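Local coordinates for protein endosialidase (Enterobacteria phage phi92, PDB 4HIZ) that hydrolyses polymers of sialic acid from within the chain, cutting alpha-2,8 and alpha-2,9 linkages, as a trimeric phage enzyme, at residues Arg186-Gly191 / Ile203-His208; Arg610-Gly615 / Gly624-Leu629; Pro434-Cys439 / Thr459-Gln464; Thr283-Cys288 / Tyr309-Ile314. One frame throughout, in Å; residues are numbered along the deposited sequence. Where two conformers were deposited one is given.

Contact 1 (Arg186-Gly191 / Ile203-His208); sequences RRPTGG and IVLKKH
Arg186 reaches across to the turn at Lys206 and takes its carbonyl oxygen with both terminal nitrogens. Arg186 NH1 lies 2.9 Å from Lys206 O, and Arg186 NH2 3.1 Å from the same oxygen, which sits at the edge of the guanidinium close to its plane. A weak third bond runs from NH2 to Lys207 O, an oxygen that Asn156 also serves. The bend at chi2 (-80°) turns the long chain over toward this pair of carbonyls, and two bonds to one acceptor fix the rotation of the planar group; arginine suits the place because it offers several N-H groups in one plane.

Backbone pairing closes the other end. Val204 N donates to Gly191 O at 2.8 Å, and one water bridges the segments by donating to Gly190 O and Val204 O. Both glycines have positive phi, which suits a residue without a side chain, and Gly191 lies close against the Val204 backbone. All this belongs to an antiparallel sheet in which strand 200-204 lies beside strand 192-194, inserted between propeller strands 172-181 and 272-275; sialic acid is bound elsewhere on it.

Apolar contact fills the middle. Leu205 directs CD1 to within 3.6 Å of Pro188 CG, the two side chains crossing at a slant, while its CG lies 3.7 Å from Arg186 NH1. Phe241 and Phe262 also touch Leu205, a buried residue.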
loop_
_atom_site.group_PDB
_atom_site.type_symbol
_atom_site.label_atom_id
_atom_site.label_comp_id
_atom_site.label_asym_id
_atom_site.label_seq_id
_atom_site.Cartn_x
_atom_site.Cartn_y
_atom_site.Cartn_z
ATOM N N ARG A 186 3.160 20.996 25.601
ATOM C CA ARG A 186 2.573 21.982 26.511
ATOM C C ARG A 186 2.892 23.363 25.977
ATOM O O ARG A 186 3.952 23.560 25.337
ATOM C CB ARG A 186 3.237 21.893 27.903
ATOM C CG ARG A 186 3.157 20.540 28.547
ATOM C CD ARG A 186 1.796 20.292 29.182
ATOM N NE ARG A 186 1.852 19.083 30.027
ATOM C CZ ARG A 186 2.215 19.048 31.324
ATOM N NH1 ARG A 186 2.519 20.158 32.003
ATOM N NH2 ARG A 186 2.252 17.875 31.978
ATOM N N ARG A 187 2.007 24.323 26.259
ATOM C CA ARG A 187 2.250 25.722 25.940
ATOM C C ARG A 187 2.142 26.562 27.219
ATOM O O ARG A 187 1.101 27.153 27.494
ATOM C CB ARG A 187 1.217 26.173 24.927
ATOM C CG ARG A 187 1.505 27.548 24.334
ATOM C CD ARG A 187 0.467 27.896 23.355
ATOM N NE ARG A 187 0.575 29.297 22.955
ATOM C CZ ARG A 187 -0.303 30.248 23.286
ATOM N NH1 ARG A 187 -0.117 31.481 22.863
ATOM N NH2 ARG A 187 -1.368 29.972 24.029
ATOM N N PRO A 188 3.215 26.588 28.029
ATOM C CA PRO A 188 3.147 27.231 29.339
ATOM C C PRO A 188 3.438 28.709 29.243
ATOM O O PRO A 188 3.882 29.185 28.203
ATOM C CB PRO A 188 4.266 26.522 30.148
ATOM C CG PRO A 188 4.806 25.418 29.218
ATOM C CD PRO A 188 4.492 25.888 27.840
ATOM N N THR A 189 3.179 29.429 30.330
ATOM C CA THR A 189 3.620 30.811 30.447
ATOM C C THR A 189 4.521 30.949 31.673
ATOM O O THR A 189 4.160 30.518 32.762
ATOM C CB THR A 189 2.404 31.751 30.568
ATOM O OG1 THR A 189 1.545 31.612 29.410
ATOM C CG2 THR A 189 2.853 33.214 30.736
ATOM N N GLY A 190 5.706 31.530 31.483
ATOM C CA GLY A 190 6.647 31.712 32.585
ATOM C C GLY A 190 7.212 30.402 33.089
ATOM O O GLY A 190 7.156 29.351 32.419
ATOM N N GLY A 191 7.784 30.456 34.283
ATOM C CA GLY A 191 8.303 29.261 34.917
ATOM C C GLY A 191 9.741 28.862 34.658
ATOM O O GLY A 191 10.192 27.834 35.199
ATOM N N ILE A 203 12.999 24.683 35.546
ATOM C CA ILE A 203 11.795 24.716 34.749
ATOM C C ILE A 203 10.601 24.253 35.558
ATOM O O ILE A 203 10.572 23.122 36.045
ATOM C CB ILE A 203 11.914 23.739 33.576
ATOM C CG1 ILE A 203 13.312 23.803 32.912
ATOM C CG2 ILE A 203 10.731 23.919 32.616
ATOM C CD1 ILE A 203 13.665 25.120 32.271
ATOM N N VAL A 204 9.608 25.124 35.682
ATOM C CA VAL A 204 8.349 24.739 36.295
ATOM C C VAL A 204 7.390 24.262 35.208
ATOM O O VAL A 204 7.113 24.950 34.224
ATOM C CB VAL A 204 7.723 25.899 37.079
ATOM C CG1 VAL A 204 6.347 25.489 37.613
ATOM C CG2 VAL A 204 8.643 26.305 38.223
ATOM N N LEU A 205 6.928 23.037 35.358
ATOM C CA LEU A 205 5.986 22.466 34.410
ATOM C C LEU A 205 5.163 21.446 35.202
ATOM O O LEU A 205 5.682 20.413 35.638
ATOM C CB LEU A 205 6.772 21.801 33.275
ATOM C CG LEU A 205 6.005 21.334 32.060
ATOM C CD1 LEU A 205 5.536 22.554 31.257
ATOM C CD2 LEU A 205 6.910 20.452 31.196
ATOM N N LYS A 206 3.878 21.733 35.402
ATOM C CA LYS A 206 3.082 20.937 36.338
ATOM C C LYS A 206 2.943 19.478 35.915
ATOM O O LYS A 206 2.682 19.183 34.765
ATOM C CB LYS A 206 1.713 21.578 36.584
ATOM C CG LYS A 206 1.804 22.896 37.381
ATOM C CD LYS A 206 0.460 23.283 38.000
ATOM C CE LYS A 206 0.481 24.682 38.609
ATOM N NZ LYS A 206 1.264 24.771 39.880
ATOM N N LYS A 207 3.177 18.582 36.867
ATOM C CA LYS A 207 3.013 17.141 36.680
ATOM C C LYS A 207 3.737 16.652 35.427
ATOM O O LYS A 207 3.189 15.948 34.587
ATOM C CB LYS A 207 1.527 16.759 36.680
ATOM C CG LYS A 207 0.772 17.232 37.927
ATOM C CD LYS A 207 1.574 16.976 39.224
ATOM C CE LYS A 207 0.884 17.565 40.454
ATOM N NZ LYS A 207 0.964 19.062 40.526
ATOM N N HIS A 208 5.004 17.022 35.316
ATOM C CA HIS A 208 5.750 16.755 34.080
ATOM C C HIS A 208 6.033 15.262 33.829
ATOM O O HIS A 208 6.177 14.830 32.670
ATOM C CB HIS A 208 7.044 17.591 34.059
ATOM C CG HIS A 208 7.902 17.398 35.269
ATOM N ND1 HIS A 208 8.697 16.281 35.443
ATOM C CD2 HIS A 208 8.088 18.173 36.373
ATOM C CE1 HIS A 208 9.337 16.379 36.602
ATOM N NE2 HIS A 208 8.978 17.512 37.183
HETATM O O HOH W 1 5.632 27.133 33.737
#

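Contact 2 (Arg610-Gly615 / Gly624-Leu629); sequences RLILCG and GSLLQL
Gln628 and Ile612 face each other across a non-hydrogen-bonded pair, their side chains running side by side in the same direction. The methylene CG of Gln628 rests 3.9 Å from Ile612 CG2, and its amide carbon reaches along CG1, so the aliphatic part of the glutamine fits against the branched isoleucine. On the same face, the CD2 branch of Leu626 fills the notch beside Cys614, 3.7 Å from SG; a small cysteine admits the leucine methyl here.

Beyond the isoleucine, Arg610 lies alongside Gln628 with guanidinium and amide planes only 17° apart. Arg610 NE donates to Gln628 OE1 at 3.0 Å in a bent bond (130°), with the oxygen at the guanidinium edge, and a water accepting from Arg610 NH2 and Gln628 NE2 completes the polar rim. Glu608 forms a salt bridge with Arg610 NH1, and Tyr594 of the third subunit makes a cation-pi contact with the arginine.

The segments form an antiparallel beta hairpin, bonded by reciprocal N-H...O pairs between Leu611 and Leu629 and between Leu613 and Leu627; Gly615 N to Ser625 O, 2.9 Å, adds a further bond. In the third subunit a strand pairs in parallel with residues 610-613, so the sheet continues between chains, consistent with the intertwined C-terminal stalk known from phage endosialidases.

The other face is leucine throughout. In one of the two conformers of Leu613, its CD1 meets Leu627 CD2 at 3.8 Å. Leu613 also packs on Leu613 of both other subunits, and Leu627 on Leu627 of the second.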
loop_
_atom_site.group_PDB
_atom_site.type_symbol
_atom_site.label_atom_id
_atom_site.label_comp_id
_atom_site.label_asym_id
_atom_site.label_seq_id
_atom_site.Cartn_x
_atom_site.Cartn_y
_atom_site.Cartn_z
ATOM N N ARG A 610 31.821 -13.488 -15.946
ATOM C CA ARG A 610 32.829 -12.589 -15.393
ATOM C C ARG A 610 32.166 -11.379 -14.758
ATOM O O ARG A 610 31.010 -11.028 -15.066
ATOM C CB ARG A 610 33.784 -12.123 -16.503
ATOM C CG ARG A 610 33.116 -11.218 -17.580
ATOM C CD ARG A 610 34.038 -11.165 -18.789
ATOM N NE ARG A 610 33.628 -10.235 -19.849
ATOM C CZ ARG A 610 32.735 -10.516 -20.791
ATOM N NH1 ARG A 610 32.072 -11.690 -20.800
ATOM N NH2 ARG A 610 32.511 -9.612 -21.744
ATOM N N LEU A 611 32.924 -10.757 -13.870
ATOM C CA LEU A 611 32.503 -9.516 -13.232
ATOM C C LEU A 611 33.384 -8.397 -13.795
ATOM O O LEU A 611 34.609 -8.544 -13.842
ATOM C CB LEU A 611 32.695 -9.632 -11.698
ATOM C CG LEU A 611 32.272 -8.377 -10.897
ATOM C CD1 LEU A 611 30.769 -8.063 -11.015
ATOM C CD2 LEU A 611 32.682 -8.485 -9.400
ATOM N N ILE A 612 32.773 -7.293 -14.236
ATOM C CA ILE A 612 33.551 -6.186 -14.834
ATOM C C ILE A 612 33.364 -4.938 -13.964
ATOM O O ILE A 612 32.253 -4.423 -13.823
ATOM C CB ILE A 612 33.118 -5.843 -16.281
ATOM C CG1 ILE A 612 33.116 -7.123 -17.137
ATOM C CG2 ILE A 612 34.078 -4.774 -16.861
ATOM C CD1 ILE A 612 32.550 -6.869 -18.559
ATOM N N LEU A 613 34.448 -4.451 -13.386
ATOM C CA LEU A 613 34.405 -3.241 -12.571
ATOM C C LEU A 613 34.918 -2.125 -13.448
ATOM O O LEU A 613 35.989 -2.252 -14.030
ATOM C CB LEU A 613 35.324 -3.400 -11.366
ATOM C CG LEU A 613 35.004 -4.599 -10.472
ATOM C CD1 LEU A 613 36.207 -4.887 -9.619
ATOM C CD2 LEU A 613 33.796 -4.283 -9.605
ATOM N N CYS A 614 34.154 -1.033 -13.558
ATOM C CA CYS A 614 34.449 0.005 -14.564
ATOM C C CYS A 614 34.579 1.384 -13.960
ATOM O O CYS A 614 33.707 1.798 -13.193
ATOM C CB CYS A 614 33.297 0.099 -15.582
ATOM S SG CYS A 614 32.673 -1.453 -16.211
ATOM N N GLY A 615 35.636 2.104 -14.335
ATOM C CA GLY A 615 35.804 3.476 -13.859
ATOM C C GLY A 615 34.948 4.460 -14.644
ATOM O O GLY A 615 34.774 5.611 -14.191
ATOM N N GLY A 624 36.664 4.017 -19.861
ATOM C CA GLY A 624 37.281 4.005 -18.538
ATOM C C GLY A 624 38.171 2.789 -18.344
ATOM O O GLY A 624 38.138 1.826 -19.116
ATOM N N SER A 625 39.008 2.838 -17.322
ATOM C CA SER A 625 39.735 1.637 -16.903
ATOM C C SER A 625 38.750 0.574 -16.420
ATOM O O SER A 625 37.655 0.899 -15.947
ATOM C CB SER A 625 40.742 1.990 -15.795
ATOM O OG SER A 625 40.085 2.554 -14.680
ATOM N N LEU A 626 39.154 -0.690 -16.544
ATOM C CA LEU A 626 38.303 -1.843 -16.196
ATOM C C LEU A 626 39.140 -2.860 -15.434
ATOM O O LEU A 626 40.313 -3.063 -15.771
ATOM C CB LEU A 626 37.838 -2.616 -17.456
ATOM C CG LEU A 626 37.170 -1.814 -18.568
ATOM C CD1 LEU A 626 36.983 -2.711 -19.805
ATOM C CD2 LEU A 626 35.823 -1.265 -18.107
ATOM N N LEU A 627 38.530 -3.530 -14.452
ATOM C CA LEU A 627 39.113 -4.775 -13.943
ATOM C C LEU A 627 38.112 -5.887 -14.252
ATOM O O LEU A 627 36.939 -5.807 -13.869
ATOM C CB LEU A 627 39.350 -4.676 -12.427
ATOM C CG LEU A 627 39.756 -6.031 -11.784
ATOM C CD1 LEU A 627 41.093 -6.513 -12.350
ATOM C CD2 LEU A 627 39.822 -5.885 -10.220
ATOM N N GLN A 628 38.558 -6.908 -14.982
ATOM C CA GLN A 628 37.672 -8.029 -15.295
ATOM C C GLN A 628 38.150 -9.256 -14.518
ATOM O O GLN A 628 39.335 -9.649 -14.584
ATOM C CB GLN A 628 37.649 -8.335 -16.815
ATOM C CG GLN A 628 37.113 -7.118 -17.629
ATOM C CD GLN A 628 36.492 -7.532 -18.944
ATOM O OE1 GLN A 628 35.995 -8.639 -19.085
ATOM N NE2 GLN A 628 36.482 -6.613 -19.903
ATOM N N LEU A 629 37.228 -9.854 -13.780
ATOM C CA LEU A 629 37.534 -11.065 -13.018
ATOM C C LEU A 629 36.727 -12.178 -13.676
ATOM O O LEU A 629 35.489 -12.124 -13.662
ATOM C CB LEU A 629 37.072 -10.874 -11.561
ATOM C CG LEU A 629 37.813 -9.754 -10.822
ATOM C CD1 LEU A 629 37.189 -9.449 -9.408
ATOM C CD2 LEU A 629 39.310 -10.046 -10.749
HETATM O O HOH W 2 34.434 -7.415 -21.998
#

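Contact 3 (Pro434-Cys439 / Thr459-Gln464); sequences PRTFMC and TDQIYQ
This is a buried antiparallel strand contact in the beta-propeller domain, where strand 435-442 runs beside the end of strand 456-460 and the pairing gives way to loop. Two backbone bonds hold it: Thr436 N to Thr459 O at 2.9 Å, and Gln461 N to Pro434 O at 2.8 Å. Between them Arg435 and Asp460 form a non-hydrogen-bonded pair. Their side chains run the same way, but Asp460 OD1 meets the aliphatic base of Arg435, nearest at CG, 3.5 Å. The charges are answered elsewhere: Glu414 and Glu421 take the guanidinium, and Arg532 of the third subunit takes the carboxylate, which joins this part of the domain to that subunit.

Pro434, with no N-H to give, lays its ring over the backbone of the departing loop, CD lying 3.4 Å from Tyr463 N and also touching Tyr463 CB. On the opposite face of the strand pair from Arg435 and Asp460, Thr436 and Thr459 pack their methyl branches together. Gln461 folds back here through its bend at chi2 (51°), and both ends of its amide are used: NE2 donates to Thr459 OG1, while OE1 accepts from Thr436 OG1 at 2.6 Å, the hydroxyl tilted 26° from the amide carbonyl plane.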
loop_
_atom_site.group_PDB
_atom_site.type_symbol
_atom_site.label_atom_id
_atom_site.label_comp_id
_atom_site.label_asym_id
_atom_site.label_seq_id
_atom_site.Cartn_x
_atom_site.Cartn_y
_atom_site.Cartn_z
ATOM N N PRO A 434 -17.129 -17.541 15.252
ATOM C CA PRO A 434 -17.317 -17.249 16.687
ATOM C C PRO A 434 -18.050 -15.941 16.947
ATOM O O PRO A 434 -17.820 -14.907 16.273
ATOM C CB PRO A 434 -15.884 -17.192 17.233
ATOM C CG PRO A 434 -14.999 -16.884 15.963
ATOM C CD PRO A 434 -15.716 -17.629 14.862
ATOM N N ARG A 435 -18.920 -15.988 17.952
ATOM C CA ARG A 435 -19.705 -14.831 18.410
ATOM C C ARG A 435 -18.963 -13.960 19.416
ATOM O O ARG A 435 -18.274 -14.481 20.309
ATOM C CB ARG A 435 -20.979 -15.336 19.108
ATOM C CG ARG A 435 -21.963 -16.047 18.125
ATOM C CD ARG A 435 -22.974 -16.914 18.903
ATOM N NE ARG A 435 -22.276 -17.996 19.612
ATOM C CZ ARG A 435 -22.845 -18.810 20.495
ATOM N NH1 ARG A 435 -24.136 -18.707 20.809
ATOM N NH2 ARG A 435 -22.095 -19.721 21.088
ATOM N N THR A 436 -19.117 -12.647 19.258
ATOM C CA THR A 436 -18.689 -11.685 20.273
ATOM C C THR A 436 -19.898 -11.193 21.044
ATOM O O THR A 436 -20.943 -10.900 20.452
ATOM C CB THR A 436 -17.958 -10.521 19.588
ATOM O OG1 THR A 436 -16.642 -10.973 19.257
ATOM C CG2 THR A 436 -17.842 -9.242 20.517
ATOM N N PHE A 437 -19.741 -11.033 22.366
ATOM C CA PHE A 437 -20.849 -10.646 23.222
ATOM C C PHE A 437 -20.516 -9.447 24.095
ATOM O O PHE A 437 -19.374 -9.188 24.409
ATOM C CB PHE A 437 -21.174 -11.780 24.202
ATOM C CG PHE A 437 -21.667 -13.042 23.540
ATOM C CD1 PHE A 437 -23.026 -13.206 23.278
ATOM C CD2 PHE A 437 -20.765 -14.079 23.220
ATOM C CE1 PHE A 437 -23.509 -14.383 22.685
ATOM C CE2 PHE A 437 -21.238 -15.268 22.593
ATOM C CZ PHE A 437 -22.607 -15.420 22.358
ATOM N N MET A 438 -21.550 -8.732 24.486
ATOM C CA MET A 438 -21.422 -7.598 25.389
ATOM C C MET A 438 -22.549 -7.724 26.399
ATOM O O MET A 438 -23.674 -8.073 26.053
ATOM C CB MET A 438 -21.566 -6.287 24.604
ATOM C CG MET A 438 -21.410 -5.029 25.498
ATOM S SD MET A 438 -21.797 -3.530 24.545
ATOM C CE MET A 438 -23.602 -3.552 24.469
ATOM N N CYS A 439 -22.273 -7.380 27.653
ATOM C CA CYS A 439 -23.361 -7.172 28.611
ATOM C C CYS A 439 -23.165 -5.824 29.295
ATOM O O CYS A 439 -22.079 -5.209 29.215
ATOM C CB CYS A 439 -23.485 -8.321 29.641
ATOM S SG CYS A 439 -22.119 -8.470 30.811
ATOM N N THR A 459 -21.526 -8.859 17.220
ATOM C CA THR A 459 -20.779 -9.040 15.959
ATOM C C THR A 459 -20.238 -10.466 15.948
ATOM O O THR A 459 -20.120 -11.073 17.015
ATOM C CB THR A 459 -19.605 -8.011 15.807
ATOM O OG1 THR A 459 -18.837 -8.345 14.643
ATOM C CG2 THR A 459 -18.669 -8.056 17.020
ATOM N N ASP A 460 -19.984 -11.022 14.758
ATOM C CA ASP A 460 -19.391 -12.349 14.639
ATOM C C ASP A 460 -18.080 -12.245 13.868
ATOM O O ASP A 460 -18.013 -11.572 12.808
ATOM C CB ASP A 460 -20.284 -13.289 13.804
ATOM C CG ASP A 460 -21.533 -13.795 14.545
ATOM O OD1 ASP A 460 -21.712 -13.507 15.744
ATOM O OD2 ASP A 460 -22.333 -14.524 13.891
ATOM N N GLN A 461 -17.084 -12.980 14.343
ATOM C CA GLN A 461 -15.743 -13.036 13.771
ATOM C C GLN A 461 -15.576 -14.350 13.003
ATOM O O GLN A 461 -16.526 -15.137 12.893
ATOM C CB GLN A 461 -14.719 -12.967 14.924
ATOM C CG GLN A 461 -14.448 -11.514 15.329
ATOM C CD GLN A 461 -15.715 -10.720 15.607
ATOM O OE1 GLN A 461 -16.399 -10.938 16.636
ATOM N NE2 GLN A 461 -16.044 -9.775 14.696
ATOM N N ILE A 462 -14.359 -14.597 12.531
ATOM C CA ILE A 462 -14.014 -15.869 11.890
ATOM C C ILE A 462 -12.853 -16.533 12.635
ATOM O O ILE A 462 -11.868 -15.883 12.977
ATOM C CB ILE A 462 -13.609 -15.630 10.400
ATOM C CG1 ILE A 462 -14.844 -15.217 9.578
ATOM C CG2 ILE A 462 -12.920 -16.891 9.785
ATOM C CD1 ILE A 462 -14.457 -14.616 8.183
ATOM N N TYR A 463 -12.977 -17.848 12.829
ATOM C CA TYR A 463 -11.891 -18.699 13.283
ATOM C C TYR A 463 -11.496 -19.534 12.056
ATOM O O TYR A 463 -12.341 -20.242 11.474
ATOM C CB TYR A 463 -12.408 -19.600 14.433
ATOM C CG TYR A 463 -11.574 -20.841 14.702
ATOM C CD1 TYR A 463 -10.287 -20.753 15.234
ATOM C CD2 TYR A 463 -12.077 -22.097 14.389
ATOM C CE1 TYR A 463 -9.504 -21.887 15.469
ATOM C CE2 TYR A 463 -11.319 -23.255 14.642
ATOM C CZ TYR A 463 -10.039 -23.150 15.163
ATOM O OH TYR A 463 -9.288 -24.280 15.358
ATOM N N GLN A 464 -10.229 -19.450 11.653
ATOM C CA GLN A 464 -9.812 -20.016 10.335
ATOM C C GLN A 464 -9.906 -21.573 10.340
ATOM O O GLN A 464 -10.402 -22.172 9.393
ATOM C CB GLN A 464 -8.395 -19.576 9.985
ATOM C CG GLN A 464 -7.966 -19.866 8.513
ATOM C CD GLN A 464 -7.586 -21.299 8.264
ATOM O OE1 GLN A 464 -6.921 -21.926 9.091
ATOM N NE2 GLN A 464 -7.952 -21.818 7.086
#

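Contact 4 (Thr283-Cys288 / Tyr309-Ile314); sequences TNADLC and YHNGDI
The amide of Asn311 is the flat group at this contact, set against the turn formed by residues 283-288. Its oxygen end lies beside Cys288, with Asn311 OD1 3.7 Å from Cys288 SG, and its nitrogen end approaches Ala285 O, 3.3 Å from Asn311 ND2. With CG trans to the backbone N (chi1 152°), the amide folds back over its own loop. There OD1 accepts from Asp313 N and Ile314 N, the latter in the carbonyl plane on a lone pair, while Asn311 ND2 donates to Ile314 O at 2.9 Å. Three bonds thus fix the flip of the amide, and asparagine suits a place that needs both an acceptor and a donor.

Ile314 supplies the apolar part. Its CG2 methyl reaches Ala285 CB at 3.8 Å and Thr283 O at 3.5 Å, and its CG1 comes within 4.0 Å of Cys288 SG. The small alanine lets the branched side chain come close to the backbone of the turn. Cys288 O also meets Asn311 CB, at 3.2 Å.

Asn284 OD1 accepts from Asp286 N, making an Asx turn before strand 291-297. Asn311 makes a second, extended to an Asx motif by Ile314 N, where strand 304-311 of a four-stranded propeller sheet ends and the loop to its antiparallel neighbour 318-324 begins.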
loop_
_atom_site.group_PDB
_atom_site.type_symbol
_atom_site.label_atom_id
_atom_site.label_comp_id
_atom_site.label_asym_id
_atom_site.label_seq_id
_atom_site.Cartn_x
_atom_site.Cartn_y
_atom_site.Cartn_z
ATOM N N THR A 283 7.854 -23.154 40.940
ATOM C CA THR A 283 7.036 -24.261 41.407
ATOM C C THR A 283 6.397 -23.971 42.772
ATOM O O THR A 283 5.571 -24.749 43.252
ATOM C CB THR A 283 7.823 -25.580 41.444
ATOM O OG1 THR A 283 9.017 -25.379 42.194
ATOM C CG2 THR A 283 8.186 -25.996 40.010
ATOM N N ASN A 284 6.768 -22.835 43.371
ATOM C CA ASN A 284 6.113 -22.319 44.574
ATOM C C ASN A 284 4.851 -21.582 44.179
ATOM O O ASN A 284 4.955 -20.504 43.583
ATOM C CB ASN A 284 7.055 -21.343 45.257
ATOM C CG ASN A 284 6.525 -20.834 46.596
ATOM O OD1 ASN A 284 5.326 -20.838 46.846
ATOM N ND2 ASN A 284 7.433 -20.365 47.460
ATOM N N ALA A 285 3.679 -22.129 44.514
ATOM C CA ALA A 285 2.399 -21.538 44.110
ATOM C C ALA A 285 2.224 -20.087 44.591
ATOM O O ALA A 285 1.453 -19.317 44.011
ATOM C CB ALA A 285 1.226 -22.400 44.601
ATOM N N ASP A 286 2.913 -19.721 45.665
ATOM C CA ASP A 286 2.779 -18.386 46.203
ATOM C C ASP A 286 3.699 -17.369 45.541
ATOM O O ASP A 286 3.568 -16.156 45.790
ATOM C CB ASP A 286 3.046 -18.399 47.721
ATOM C CG ASP A 286 1.928 -19.045 48.509
ATOM O OD1 ASP A 286 0.753 -18.889 48.156
ATOM O OD2 ASP A 286 2.227 -19.667 49.550
ATOM N N LEU A 287 4.644 -17.838 44.731
ATOM C CA LEU A 287 5.492 -16.913 43.981
ATOM C C LEU A 287 5.176 -16.955 42.505
ATOM O O LEU A 287 5.362 -15.938 41.813
ATOM C CB LEU A 287 6.960 -17.285 44.146
ATOM C CG LEU A 287 7.464 -17.134 45.569
ATOM C CD1 LEU A 287 8.930 -17.575 45.646
ATOM C CD2 LEU A 287 7.293 -15.691 45.974
ATOM N N CYS A 288 4.763 -18.115 42.005
ATOM C CA CYS A 288 4.599 -18.309 40.540
ATOM C C CYS A 288 3.726 -17.216 39.900
ATOM O O CYS A 288 2.639 -16.892 40.394
ATOM C CB CYS A 288 3.993 -19.713 40.225
ATOM S SG CYS A 288 3.994 -20.120 38.450
ATOM N N TYR A 309 -2.587 -10.097 37.675
ATOM C CA TYR A 309 -1.736 -11.281 37.446
ATOM C C TYR A 309 -2.450 -12.546 37.891
ATOM O O TYR A 309 -3.451 -12.499 38.641
ATOM C CB TYR A 309 -0.395 -11.179 38.232
ATOM C CG TYR A 309 -0.511 -11.631 39.697
ATOM C CD1 TYR A 309 -1.026 -10.764 40.669
ATOM C CD2 TYR A 309 -0.118 -12.907 40.078
ATOM C CE1 TYR A 309 -1.122 -11.141 42.003
ATOM C CE2 TYR A 309 -0.237 -13.310 41.417
ATOM C CZ TYR A 309 -0.741 -12.421 42.359
ATOM O OH TYR A 309 -0.869 -12.813 43.691
ATOM N N HIS A 310 -1.959 -13.670 37.402
ATOM C CA HIS A 310 -2.403 -14.939 37.983
ATOM C C HIS A 310 -1.304 -15.979 37.885
ATOM O O HIS A 310 -0.343 -15.862 37.084
ATOM C CB HIS A 310 -3.692 -15.433 37.266
ATOM C CG HIS A 310 -3.448 -16.118 35.953
ATOM N ND1 HIS A 310 -3.195 -15.434 34.785
ATOM C CD2 HIS A 310 -3.434 -17.436 35.628
ATOM C CE1 HIS A 310 -3.044 -16.299 33.788
ATOM N NE2 HIS A 310 -3.167 -17.525 34.277
ATOM N N ASN A 311 -1.454 -16.996 38.734
ATOM C CA ASN A 311 -0.701 -18.224 38.629
ATOM C C ASN A 311 -1.708 -19.275 38.196
ATOM O O ASN A 311 -2.649 -19.581 38.955
ATOM C CB ASN A 311 -0.104 -18.588 40.005
ATOM C CG ASN A 311 0.091 -20.098 40.162
ATOM O OD1 ASN A 311 0.431 -20.789 39.193
ATOM N ND2 ASN A 311 -0.131 -20.618 41.392
ATOM N N GLY A 312 -1.539 -19.813 36.979
ATOM C CA GLY A 312 -2.371 -20.915 36.510
ATOM C C GLY A 312 -1.571 -22.183 36.253
ATOM O O GLY A 312 -2.071 -23.113 35.607
ATOM N N ASP A 313 -0.337 -22.223 36.771
ATOM C CA ASP A 313 0.611 -23.308 36.497
ATOM C C ASP A 313 0.705 -24.290 37.658
ATOM O O ASP A 313 0.862 -25.501 37.451
ATOM C CB ASP A 313 2.020 -22.758 36.218
ATOM C CG ASP A 313 2.173 -22.212 34.793
ATOM O OD1 ASP A 313 2.253 -23.034 33.853
ATOM O OD2 ASP A 313 2.232 -20.968 34.596
ATOM N N ILE A 314 0.621 -23.760 38.875
ATOM C CA ILE A 314 0.799 -24.590 40.081
ATOM C C ILE A 314 -0.465 -24.526 40.940
ATOM O O ILE A 314 -0.920 -23.447 41.281
ATOM C CB ILE A 314 1.955 -24.044 40.955
ATOM C CG1 ILE A 314 3.204 -23.713 40.119
ATOM C CG2 ILE A 314 2.269 -25.014 42.110
ATOM C CD1 ILE A 314 3.830 -24.900 39.383
#

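Overall arrangement
Contacts 2 and 3 are buried and touch the third subunit; contact 1 is partly buried and meets the second subunit through one residue, and contact 4, also partly buried, touches no other chain. No two hold the same strands. Contacts 3 and 4 sit in propeller sheets, with centres about 31 Å apart; contact 1 belongs to the inserted sheet, and contact 2 to the C-terminal part, its centre about 64 Å from that of contact 3. Regular pairing dominates contact 2, with leucines on one face and polar groups at the rim of the other. Contact 3 joins brief pairing to side-chain bonds as its strands part. At the looped ends, contact 1 relies on arginine gripping carbonyls, and contact 4 on an asparagine that braces its own turn beside apolar packing.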